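Local coordinates for protein nicotinate-nucleotide--dimethylbenzimidazole phosphoribosyltransferase (Thermus thermophilus HB8, PDB 1WX1) that probably catalyses transfer of the phosphoribosyl group of nicotinate mononucleotide to 5,6-dimethylbenzimidazole, giving alpha-ribazole 5'-phosphate for cobalamin biosynthesis, at residues Arg21-Gly24 against Tyr25-Val29. Numbering follows the deposited sequence.
Sequences RALG and YLEEV
At the N-terminal end of helix 24-37, E27 reaches back from the first turn to the type I beta turn R21-G24 that leads into the helix. Its CG lies anti to the carbonyl carbon (chi1 -59°), and the extended chain beyond it spans the distance back to the backbone of R21-L23. There OE1 accepts the backbone N-H of L23, with L23 N 2.9 Å from E27 OE1 and an N-H...O angle of 158°. The N-H comes to the anti side of the carboxylate, 22° out of its plane. The other oxygen is tied to the start of the turn through a water that donates to E27 OE2 and accepts from R21 N: one oxygen holds the turn directly, the other through water. Alongside, the aliphatic part of E27 packs on L23, E27 CG to L23 CB 3.6 Å.

Backbone bonds also join the turn to the helix. E27 N donates to G24 O at 3.1 Å, and a second water donates to that same oxygen. L26 N makes a weak hydrogen bond to L23 O, 3.2 Å away. G24 turns the chain into the helix with a positive phi.

K18 NZ forms a salt bridge with the same E27 OE1, which would probably favour the charged carboxylate. Beyond the turn, L23 and L26 rest on I321 of helix 306-321, while L302 and L310 of the second subunit pack on L23 and L26 respectively and R279 of that subunit hydrogen-bonds R21 O, placing this helix start at the dimer interface.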
loop_
_atom_site.group_PDB
_atom_site.type_symbol
_atom_site.label_atom_id
_atom_site.label_comp_id
_atom_site.label_asym_id
_atom_site.label_seq_id
_atom_site.Cartn_x
_atom_site.Cartn_y
_atom_site.Cartn_z
ATOM N N ARG A 21 -3.464 -10.023 -16.251
ATOM C CA ARG A 21 -3.776 -8.757 -15.595
ATOM C C ARG A 21 -4.333 -8.941 -14.189
ATOM O O ARG A 21 -4.833 -7.992 -13.599
ATOM C CB ARG A 21 -4.783 -7.976 -16.449
ATOM C CG ARG A 21 -4.275 -7.710 -17.860
ATOM C CD ARG A 21 -5.387 -7.241 -18.827
ATOM N NE ARG A 21 -5.875 -8.321 -19.689
ATOM C CZ ARG A 21 -7.050 -8.954 -19.563
ATOM N NH1 ARG A 21 -7.922 -8.645 -18.598
ATOM N NH2 ARG A 21 -7.363 -9.922 -20.420
ATOM N N ALA A 22 -4.234 -10.152 -13.648
ATOM C CA ALA A 22 -4.761 -10.425 -12.309
ATOM C C ALA A 22 -4.085 -9.636 -11.187
ATOM O O ALA A 22 -4.683 -9.421 -10.136
ATOM C CB ALA A 22 -4.681 -11.927 -12.005
ATOM N N LEU A 23 -2.849 -9.201 -11.401
ATOM C CA LEU A 23 -2.148 -8.444 -10.368
ATOM C C LEU A 23 -2.140 -6.935 -10.633
ATOM O O LEU A 23 -1.289 -6.199 -10.134
ATOM C CB LEU A 23 -0.728 -8.994 -10.188
ATOM C CG LEU A 23 -0.703 -10.397 -9.558
ATOM C CD1 LEU A 23 0.729 -10.890 -9.438
ATOM C CD2 LEU A 23 -1.369 -10.369 -8.183
ATOM N N GLY A 24 -3.118 -6.498 -11.423
ATOM C CA GLY A 24 -3.297 -5.091 -11.746
ATOM C C GLY A 24 -2.103 -4.187 -11.991
ATOM O O GLY A 24 -1.180 -4.526 -12.731
ATOM N N TYR A 25 -2.130 -3.014 -11.364
ATOM C CA TYR A 25 -1.068 -2.030 -11.539
ATOM C C TYR A 25 0.316 -2.497 -11.106
ATOM O O TYR A 25 1.320 -1.950 -11.554
ATOM C CB TYR A 25 -1.410 -0.735 -10.797
ATOM C CG TYR A 25 -0.373 0.351 -10.998
ATOM C CD1 TYR A 25 0.074 1.119 -9.925
ATOM C CD2 TYR A 25 0.185 0.590 -12.259
ATOM C CE1 TYR A 25 1.056 2.095 -10.095
ATOM C CE2 TYR A 25 1.169 1.564 -12.439
ATOM C CZ TYR A 25 1.598 2.311 -11.350
ATOM O OH TYR A 25 2.570 3.273 -11.501
ATOM N N LEU A 26 0.380 -3.495 -10.235
ATOM C CA LEU A 26 1.681 -3.978 -9.785
ATOM C C LEU A 26 2.449 -4.670 -10.904
ATOM O O LEU A 26 3.676 -4.747 -10.860
ATOM C CB LEU A 26 1.525 -4.925 -8.592
ATOM C CG LEU A 26 1.041 -4.293 -7.283
ATOM C CD1 LEU A 26 1.054 -5.339 -6.171
ATOM C CD2 LEU A 26 1.942 -3.115 -6.913
ATOM N N GLU A 27 1.738 -5.164 -11.914
ATOM C CA GLU A 27 2.410 -5.833 -13.022
ATOM C C GLU A 27 3.257 -4.831 -13.804
ATOM O O GLU A 27 4.387 -5.128 -14.183
ATOM C CB GLU A 27 1.388 -6.511 -13.946
ATOM C CG GLU A 27 0.518 -7.544 -13.232
ATOM C CD GLU A 27 -0.327 -8.375 -14.189
ATOM O OE1 GLU A 27 -1.173 -9.159 -13.708
ATOM O OE2 GLU A 27 -0.141 -8.248 -15.417
ATOM N N GLU A 28 2.716 -3.638 -14.034
ATOM C CA GLU A 28 3.453 -2.611 -14.763
ATOM C C GLU A 28 4.690 -2.209 -13.959
ATOM O O GLU A 28 5.767 -1.991 -14.512
ATOM C CB GLU A 28 2.567 -1.383 -15.002
ATOM C CG GLU A 28 3.180 -0.371 -15.962
ATOM C CD GLU A 28 2.203 0.731 -16.350
ATOM O OE1 GLU A 28 1.020 0.413 -16.588
ATOM O OE2 GLU A 28 2.616 1.910 -16.432
ATOM N N VAL A 29 4.521 -2.113 -12.647
ATOM C CA VAL A 29 5.618 -1.760 -11.757
ATOM C C VAL A 29 6.735 -2.795 -11.897
ATOM O O VAL A 29 7.907 -2.447 -12.048
ATOM C CB VAL A 29 5.140 -1.721 -10.282
ATOM C CG1 VAL A 29 6.324 -1.465 -9.355
ATOM C CG2 VAL A 29 4.084 -0.625 -10.104
HETATM O O HOH W 1 -0.692 -10.403 -16.805
HETATM O O HOH W 2 -0.171 -3.238 -14.809
#